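Local coordinates for protein Per a 4 allergen (Periplaneta americana, PDB 3EBW) that is a major cockroach allergen of the lipocalin fold and probably carries small hydrophobic ligands in its beta-barrel, at residues 16-21 with 98-103; 93-98 with 120-125. All coordinates share one frame; numbering follows the deposited sequence.

Interaction 1: residues 16-21 with 98-103; sequences TKYVGT and VGTDYQ. Unlike the reference sequence in segment 98-103: Val98 (reference Ile).
Lys17 and Tyr18 pack against the ring of Tyr102. Van der Waals contact dominates. Lys17 CB lies 3.3 Å from Tyr102 CD2, and its backbone O is 3.2 Å from the same carbon. Tyr18 meets the rim of the ring: Tyr18 N is 3.6 Å from Tyr102 CD2 and close to the ring plane. Tyr102 CD2 lies at the edge of the Tyr18 ring, 4.3 Å from Tyr18 CD1. Thr100 CG2 sits over the centre of the Tyr102 ring, on the face opposite Lys17. Tyr102 CG is anti to its own carbonyl carbon (chi1 -57°), which directs the ring toward Lys17 and Tyr18.

Charge adds little. The extended Lys17 chain runs away from the contact, and its NZ is 6.0 Å from the Tyr102 ring centroid, at most a weak cation-pi attraction.

Hydrogen bonds shape each segment but do not cross between them. Thr100 OG1 accepts from Tyr102 N at 2.9 Å, an ST turn. Asp101 OD2 accepts from Gln103 N, an Asx turn, with the donor 43° out of the carboxylate plane. Across from them, residues 16-19 form a type I turn. The tyrosine hydroxyls are held outside the contact: Tyr102 OH pairs with Asp14 N and Tyr18 OH with Ser106 OG.

Both segments bear lipocalin signatures. Gly20 and Thr21 begin the Gly-X-Trp motif completed by Trp22, on which the Tyr18 ring stacks. Thr100, Asp101 and Tyr102 are the Thr-Asp-Tyr motif, at the start of the turn between strands 93-100 and 106-112. In lipocalins these motifs meet at the closed end of the barrel. With no hydrogen bond crossing, one aromatic ring packs on the backbone and CB of Lys17 and the edge of Tyr18; turns and outside partners fix the tyrosine hydroxyls, Thr100 OG1 and Asp101 OD2.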
ATOM      1  N   THR A  16       3.779 -30.298   4.178  1.00 56.88           N
ATOM      2  CA  THR A  16       2.748 -31.285   4.371  1.00 59.40           C
ATOM      3  C   THR A  16       1.951 -30.840   5.580  1.00 59.75           C
ATOM      4  O   THR A  16       0.752 -31.056   5.645  1.00 60.19           O
ATOM      5  CB  THR A  16       3.357 -32.660   4.608  1.00 67.39           C
ATOM      6  OG1 THR A  16       4.411 -32.864   3.662  1.00 69.96           O
ATOM      7  CG2 THR A  16       2.313 -33.740   4.403  1.00 67.38           C
ATOM      8  N   LYS A  17       2.626 -30.208   6.535  1.00 84.35           N
ATOM      9  CA  LYS A  17       1.969 -29.706   7.738  1.00 84.10           C
ATOM     10  C   LYS A  17       1.305 -28.359   7.447  1.00 83.98           C
ATOM     11  O   LYS A  17       0.637 -27.782   8.307  1.00 84.27           O
ATOM     12  CB  LYS A  17       2.985 -29.521   8.866  1.00 73.86           C
ATOM     13  CG  LYS A  17       3.437 -30.794   9.560  1.00 76.59           C
ATOM     14  CD  LYS A  17       4.416 -30.445  10.676  1.00 77.44           C
ATOM     15  CE  LYS A  17       4.859 -31.646  11.476  1.00 77.31           C
ATOM     16  NZ  LYS A  17       5.986 -31.250  12.362  1.00 78.00           N
ATOM     17  N   TYR A  18       1.504 -27.861   6.231  1.00 50.05           N
ATOM     18  CA  TYR A  18       0.948 -26.583   5.820  1.00 49.33           C
ATOM     19  C   TYR A  18      -0.376 -26.803   5.123  1.00 48.79           C
ATOM     20  O   TYR A  18      -1.026 -25.861   4.692  1.00 48.67           O
ATOM     21  CB  TYR A  18       1.905 -25.884   4.864  1.00 47.16           C
ATOM     22  CG  TYR A  18       1.679 -24.397   4.808  1.00 46.75           C
ATOM     23  CD1 TYR A  18       2.061 -23.579   5.869  1.00 46.31           C
ATOM     24  CD2 TYR A  18       1.047 -23.810   3.714  1.00 46.51           C
ATOM     25  CE1 TYR A  18       1.816 -22.223   5.845  1.00 44.55           C
ATOM     26  CE2 TYR A  18       0.798 -22.462   3.681  1.00 44.70           C
ATOM     27  CZ  TYR A  18       1.180 -21.664   4.750  1.00 45.44           C
ATOM     28  OH  TYR A  18       0.890 -20.314   4.731  1.00 44.15           O
ATOM     29  N   VAL A  19      -0.755 -28.065   4.985  1.00 48.85           N
ATOM     30  CA  VAL A  19      -2.007 -28.419   4.343  1.00 49.21           C
ATOM     31  C   VAL A  19      -3.142 -27.634   4.989  1.00 48.99           C
ATOM     32  O   VAL A  19      -3.031 -27.202   6.135  1.00 48.32           O
ATOM     33  CB  VAL A  19      -2.264 -29.955   4.459  1.00 54.50           C
ATOM     34  CG1 VAL A  19      -3.752 -30.248   4.620  1.00 53.87           C
ATOM     35  CG2 VAL A  19      -1.733 -30.662   3.203  1.00 54.12           C
ATOM     36  N   GLY A  20      -4.222 -27.429   4.245  1.00 47.21           N
ATOM     37  CA  GLY A  20      -5.343 -26.698   4.801  1.00 47.74           C
ATOM     38  C   GLY A  20      -5.726 -25.376   4.138  1.00 47.65           C
ATOM     39  O   GLY A  20      -5.318 -25.073   3.013  1.00 48.41           O
ATOM     40  N   THR A  21      -6.534 -24.594   4.857  1.00 53.67           N
ATOM     41  CA  THR A  21      -7.029 -23.311   4.372  1.00 51.16           C
ATOM     42  C   THR A  21      -6.489 -22.152   5.174  1.00 49.52           C
ATOM     43  O   THR A  21      -6.784 -22.005   6.359  1.00 45.83           O
ATOM     44  CB  THR A  21      -8.558 -23.264   4.417  1.00 60.33           C
ATOM     45  OG1 THR A  21      -9.080 -24.236   3.504  1.00 61.78           O
ATOM     46  CG2 THR A  21      -9.069 -21.884   4.020  1.00 59.39           C
ATOM     47  N   VAL A  98       8.768 -17.142   6.103  1.00 61.98           N
ATOM     48  CA  VAL A  98       9.345 -16.356   7.191  1.00 62.11           C
ATOM     49  C   VAL A  98       9.041 -16.868   8.601  1.00 64.37           C
ATOM     50  O   VAL A  98       9.877 -16.748   9.503  1.00 64.27           O
ATOM     51  CB  VAL A  98       8.890 -14.909   7.077  1.00 51.11           C
ATOM     52  CG1 VAL A  98       9.400 -14.084   8.256  1.00 49.35           C
ATOM     53  CG2 VAL A  98       9.374 -14.347   5.759  1.00 48.62           C
ATOM     54  N   GLY A  99       7.854 -17.435   8.798  1.00 55.05           N
ATOM     55  CA  GLY A  99       7.506 -17.945  10.108  1.00 56.62           C
ATOM     56  C   GLY A  99       6.107 -18.520  10.229  1.00 59.34           C
ATOM     57  O   GLY A  99       5.132 -17.909   9.798  1.00 60.39           O
ATOM     58  N   THR A 100       5.992 -19.700  10.825  1.00 55.16           N
ATOM     59  CA  THR A 100       4.683 -20.304  11.000  1.00 56.34           C
ATOM     60  C   THR A 100       4.615 -21.395  12.082  1.00 57.47           C
ATOM     61  O   THR A 100       5.624 -21.986  12.454  1.00 58.28           O
ATOM     62  CB  THR A 100       4.187 -20.899   9.693  1.00 59.24           C
ATOM     63  OG1 THR A 100       2.870 -21.416   9.900  1.00 59.89           O
ATOM     64  CG2 THR A 100       5.105 -22.039   9.230  1.00 59.76           C
ATOM     65  N   ASP A 101       3.417 -21.649  12.589  1.00 64.55           N
ATOM     66  CA  ASP A 101       3.233 -22.681  13.589  1.00 66.02           C
ATOM     67  C   ASP A 101       2.275 -23.708  13.000  1.00 65.30           C
ATOM     68  O   ASP A 101       1.718 -24.544  13.709  1.00 65.72           O
ATOM     69  CB  ASP A 101       2.661 -22.092  14.878  1.00 78.80           C
ATOM     70  CG  ASP A 101       1.196 -21.717  14.758  1.00 81.27           C
ATOM     71  OD1 ASP A 101       0.628 -21.296  15.784  1.00 82.68           O
ATOM     72  OD2 ASP A 101       0.608 -21.840  13.663  1.00 81.44           O
ATOM     73  N   TYR A 102       2.097 -23.620  11.688  1.00 52.72           N
ATOM     74  CA  TYR A 102       1.226 -24.500  10.929  1.00 53.51           C
ATOM     75  C   TYR A 102      -0.204 -24.578  11.397  1.00 55.48           C
ATOM     76  O   TYR A 102      -0.948 -25.408  10.883  1.00 56.62           O
ATOM     77  CB  TYR A 102       1.770 -25.933  10.850  1.00 56.07           C
ATOM     78  CG  TYR A 102       3.153 -26.049  10.265  1.00 53.65           C
ATOM     79  CD1 TYR A 102       4.277 -25.924  11.075  1.00 52.87           C
ATOM     80  CD2 TYR A 102       3.346 -26.263   8.906  1.00 51.58           C
ATOM     81  CE1 TYR A 102       5.555 -26.005  10.552  1.00 51.81           C
ATOM     82  CE2 TYR A 102       4.626 -26.346   8.376  1.00 51.79           C
ATOM     83  CZ  TYR A 102       5.722 -26.211   9.211  1.00 50.83           C
ATOM     84  OH  TYR A 102       6.993 -26.217   8.720  1.00 51.20           O
ATOM     85  N   GLN A 103      -0.611 -23.754  12.357  1.00 94.92           N
ATOM     86  CA  GLN A 103      -2.004 -23.801  12.785  1.00 97.91           C
ATOM     87  C   GLN A 103      -2.515 -22.653  13.639  1.00 98.58           C
ATOM     88  O   GLN A 103      -3.111 -22.878  14.681  1.00100.09           O
ATOM     89  CB  GLN A 103      -2.305 -25.147  13.463  1.00119.44           C
ATOM     90  CG  GLN A 103      -2.991 -26.132  12.499  1.00123.93           C
ATOM     91  CD  GLN A 103      -3.112 -27.547  13.029  1.00125.45           C
ATOM     92  OE1 GLN A 103      -3.740 -27.789  14.059  1.00126.01           O
ATOM     93  NE2 GLN A 103      -2.514 -28.497  12.315  1.00125.76           N
TER

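Interaction 2: residues 93-98 with 120-125; sequences STYFMV and LYWIAS. Unlike the reference sequence in segment 93-98: Val98 (reference Ile).
Tyr95 and Trp122 make the larger of two small apolar contacts here. The CE1 edge of the tyrosine approaches the indole six-membered ring, and Tyr95 CE1 is 3.9 Å from Trp122 CZ3. Trp122 CZ3 lies near the plane of the tyrosine ring, while the two side chains cross obliquely. Each has its CG anti to its own carbonyl carbon (chi1 -63° for Tyr95, -68° for Trp122). For Trp122 this swings the end of the indole toward strand 93-100. Leu120 CB covers one indole face near its rim, 3.5 Å above the plane.

The strands do not pair directly. Strand 106-112 runs between them and is hydrogen-bonded to both in the antiparallel lipocalin barrel, so the side chains reach across it. Trp122 also packs on Glu24 and Arg27 of strand 20-27, and its NE1 makes a weak hydrogen bond to Glu33 OE2. A bound polyether, probably from the crystallisation liquor, lies about 3 Å from the tryptophan side chain. Its position is consistent with a pocket beside the indole.

Val98, where the reference sequence has Ile, makes the second contact. Its CG2 is 4.3 Å from Tyr121 CE1 and meets the ring obliquely. Both residues also rest on Ile107 of the intervening strand.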
ATOM      1  N   SER A  93       7.369 -19.661  -9.426  1.00 59.57           N
ATOM      2  CA  SER A  93       7.701 -18.627  -8.446  1.00 59.79           C
ATOM      3  C   SER A  93       8.226 -19.243  -7.140  1.00 58.03           C
ATOM      4  O   SER A  93       7.789 -20.323  -6.758  1.00 57.76           O
ATOM      5  CB  SER A  93       6.479 -17.764  -8.158  1.00 84.60           C
ATOM      6  OG  SER A  93       5.431 -18.559  -7.644  1.00 89.19           O
ATOM      7  N   THR A  94       9.172 -18.571  -6.473  1.00 52.89           N
ATOM      8  CA  THR A  94       9.729 -19.058  -5.198  1.00 49.27           C
ATOM      9  C   THR A  94       9.342 -18.111  -4.081  1.00 46.40           C
ATOM     10  O   THR A  94       9.444 -16.925  -4.242  1.00 44.49           O
ATOM     11  CB  THR A  94      11.269 -19.148  -5.220  1.00 52.24           C
ATOM     12  OG1 THR A  94      11.675 -20.073  -6.227  1.00 52.57           O
ATOM     13  CG2 THR A  94      11.804 -19.629  -3.878  1.00 50.15           C
ATOM     14  N   TYR A  95       8.916 -18.666  -2.954  1.00 42.99           N
ATOM     15  CA  TYR A  95       8.474 -17.930  -1.769  1.00 41.31           C
ATOM     16  C   TYR A  95       9.217 -18.390  -0.501  1.00 40.26           C
ATOM     17  O   TYR A  95       9.490 -19.592  -0.328  1.00 41.25           O
ATOM     18  CB  TYR A  95       6.983 -18.181  -1.555  1.00 44.42           C
ATOM     19  CG  TYR A  95       6.121 -17.691  -2.675  1.00 44.01           C
ATOM     20  CD1 TYR A  95       5.641 -16.387  -2.673  1.00 45.22           C
ATOM     21  CD2 TYR A  95       5.786 -18.516  -3.731  1.00 43.23           C
ATOM     22  CE1 TYR A  95       4.843 -15.919  -3.696  1.00 44.66           C
ATOM     23  CE2 TYR A  95       4.997 -18.066  -4.761  1.00 42.12           C
ATOM     24  CZ  TYR A  95       4.523 -16.766  -4.740  1.00 45.07           C
ATOM     25  OH  TYR A  95       3.709 -16.297  -5.743  1.00 46.83           O
ATOM     26  N   PHE A  96       9.512 -17.445   0.389  1.00 27.38           N
ATOM     27  CA  PHE A  96      10.215 -17.713   1.648  1.00 25.56           C
ATOM     28  C   PHE A  96       9.253 -17.866   2.803  1.00 24.97           C
ATOM     29  O   PHE A  96       8.403 -17.044   2.988  1.00 24.99           O
ATOM     30  CB  PHE A  96      11.181 -16.576   1.952  1.00 42.83           C
ATOM     31  CG  PHE A  96      12.253 -16.436   0.935  1.00 42.49           C
ATOM     32  CD1 PHE A  96      13.548 -16.858   1.208  1.00 41.98           C
ATOM     33  CD2 PHE A  96      11.957 -15.964  -0.340  1.00 43.47           C
ATOM     34  CE1 PHE A  96      14.523 -16.816   0.215  1.00 43.26           C
ATOM     35  CE2 PHE A  96      12.923 -15.921  -1.333  1.00 40.79           C
ATOM     36  CZ  PHE A  96      14.208 -16.347  -1.056  1.00 43.14           C
HETATM   37  N   MSE A  97       9.391 -18.921   3.589  1.00 45.79           N
HETATM   38  CA  MSE A  97       8.516 -19.121   4.720  1.00 48.32           C
HETATM   39  C   MSE A  97       9.154 -18.389   5.872  1.00 50.62           C
HETATM   40  O   MSE A  97       9.996 -18.944   6.548  1.00 52.36           O
HETATM   41  CB  MSE A  97       8.431 -20.592   5.053  1.00 56.46           C
HETATM   42  CG  MSE A  97       7.598 -20.866   6.255  1.00 60.54           C
HETATM   43 SE   MSE A  97       5.822 -20.162   5.992  1.00 69.25          SE
HETATM   44  CE  MSE A  97       4.981 -21.708   5.166  1.00 64.98           C
ATOM     45  N   VAL A  98       8.768 -17.142   6.103  1.00 61.98           N
ATOM     46  CA  VAL A  98       9.345 -16.356   7.191  1.00 62.11           C
ATOM     47  C   VAL A  98       9.041 -16.868   8.601  1.00 64.37           C
ATOM     48  O   VAL A  98       9.877 -16.748   9.503  1.00 64.27           O
ATOM     49  CB  VAL A  98       8.890 -14.909   7.077  1.00 51.11           C
ATOM     50  CG1 VAL A  98       9.400 -14.084   8.256  1.00 49.35           C
ATOM     51  CG2 VAL A  98       9.374 -14.347   5.759  1.00 48.62           C
ATOM     52  N   LEU A 120       7.174  -8.545  -0.677  1.00 48.59           N
ATOM     53  CA  LEU A 120       5.781  -8.546  -0.246  1.00 44.27           C
ATOM     54  C   LEU A 120       5.596  -9.533   0.895  1.00 42.05           C
ATOM     55  O   LEU A 120       6.014 -10.685   0.786  1.00 40.58           O
ATOM     56  CB  LEU A 120       4.852  -8.949  -1.409  1.00 45.91           C
ATOM     57  CG  LEU A 120       4.691  -8.148  -2.715  1.00 46.32           C
ATOM     58  CD1 LEU A 120       4.207  -6.753  -2.432  1.00 47.73           C
ATOM     59  CD2 LEU A 120       5.993  -8.063  -3.431  1.00 47.04           C
ATOM     60  N   TYR A 121       4.986  -9.102   1.993  1.00 39.24           N
ATOM     61  CA  TYR A 121       4.731 -10.040   3.097  1.00 39.11           C
ATOM     62  C   TYR A 121       3.243 -10.339   3.173  1.00 38.68           C
ATOM     63  O   TYR A 121       2.433  -9.460   2.949  1.00 35.30           O
ATOM     64  CB  TYR A 121       5.210  -9.486   4.448  1.00 37.98           C
ATOM     65  CG  TYR A 121       6.710  -9.374   4.547  1.00 41.94           C
ATOM     66  CD1 TYR A 121       7.431 -10.186   5.420  1.00 41.03           C
ATOM     67  CD2 TYR A 121       7.407  -8.478   3.747  1.00 39.75           C
ATOM     68  CE1 TYR A 121       8.794 -10.109   5.499  1.00 41.66           C
ATOM     69  CE2 TYR A 121       8.770  -8.394   3.811  1.00 40.84           C
ATOM     70  CZ  TYR A 121       9.469  -9.211   4.696  1.00 43.34           C
ATOM     71  OH  TYR A 121      10.837  -9.092   4.804  1.00 43.21           O
ATOM     72  N   TRP A 122       2.901 -11.591   3.468  1.00 42.54           N
ATOM     73  CA  TRP A 122       1.514 -12.022   3.577  1.00 42.14           C
ATOM     74  C   TRP A 122       1.355 -12.715   4.930  1.00 43.65           C
ATOM     75  O   TRP A 122       2.026 -13.697   5.221  1.00 46.40           O
ATOM     76  CB  TRP A 122       1.171 -12.962   2.418  1.00 26.52           C
ATOM     77  CG  TRP A 122       1.150 -12.289   1.054  1.00 26.96           C
ATOM     78  CD1 TRP A 122       0.179 -11.458   0.571  1.00 26.71           C
ATOM     79  CD2 TRP A 122       2.134 -12.395  -0.001  1.00 26.87           C
ATOM     80  NE1 TRP A 122       0.490 -11.037  -0.717  1.00 26.74           N
ATOM     81  CE2 TRP A 122       1.683 -11.597  -1.086  1.00 26.51           C
ATOM     82  CE3 TRP A 122       3.343 -13.076  -0.130  1.00 25.95           C
ATOM     83  CZ2 TRP A 122       2.393 -11.470  -2.275  1.00 25.95           C
ATOM     84  CZ3 TRP A 122       4.055 -12.938  -1.331  1.00 27.23           C
ATOM     85  CH2 TRP A 122       3.572 -12.138  -2.381  1.00 27.52           C
ATOM     86  N   ILE A 123       0.497 -12.174   5.780  1.00 37.92           N
ATOM     87  CA  ILE A 123       0.287 -12.756   7.103  1.00 38.75           C
ATOM     88  C   ILE A 123      -0.979 -13.575   6.955  1.00 40.82           C
ATOM     89  O   ILE A 123      -1.982 -13.070   6.463  1.00 39.30           O
ATOM     90  CB  ILE A 123       0.137 -11.628   8.193  1.00 35.63           C
ATOM     91  CG1 ILE A 123       1.494 -10.949   8.455  1.00 33.61           C
ATOM     92  CG2 ILE A 123      -0.321 -12.215   9.502  1.00 35.60           C
ATOM     93  CD1 ILE A 123       2.109 -10.287   7.251  1.00 34.05           C
ATOM     94  N   ALA A 124      -0.932 -14.843   7.356  1.00 49.12           N
ATOM     95  CA  ALA A 124      -2.087 -15.738   7.187  1.00 52.15           C
ATOM     96  C   ALA A 124      -2.546 -16.536   8.414  1.00 54.64           C
ATOM     97  O   ALA A 124      -1.837 -16.660   9.396  1.00 53.53           O
ATOM     98  CB  ALA A 124      -1.803 -16.693   6.019  1.00 24.83           C
ATOM     99  N   SER A 125      -3.749 -17.087   8.344  1.00 49.80           N
ATOM    100  CA  SER A 125      -4.264 -17.852   9.465  1.00 54.21           C
ATOM    101  C   SER A 125      -5.350 -18.842   9.072  1.00 57.50           C
ATOM    102  O   SER A 125      -5.932 -18.748   7.981  1.00 57.91           O
ATOM    103  CB  SER A 125      -4.809 -16.903  10.528  1.00 77.55           C
ATOM    104  OG  SER A 125      -5.407 -17.627  11.585  1.00 80.14           O
TER

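How the interactions relate
Interactions 1 and 2 draw on the same strand, 93-100. Their ranges overlap at Val98, which makes contact only in interaction 2. Interaction 1 uses the strand's end and the turn beyond; interaction 2 uses its body. Both are partly buried, but interaction 2 is nearer the chain centre, and interaction 1 includes the exposed Lys17. Residues 16-19 lead into strand 20-27, the neighbour of strand 119-125. Both contacts lack hydrogen bonds between their segments. Interaction 1 packs one tyrosine ring against backbone and aliphatic atoms, beside polar turns. Interaction 2 is wholly apolar and reaches over a strand. They touch where Tyr18 CE1 packs 3.3 Å from CE of selenomethionine Met97.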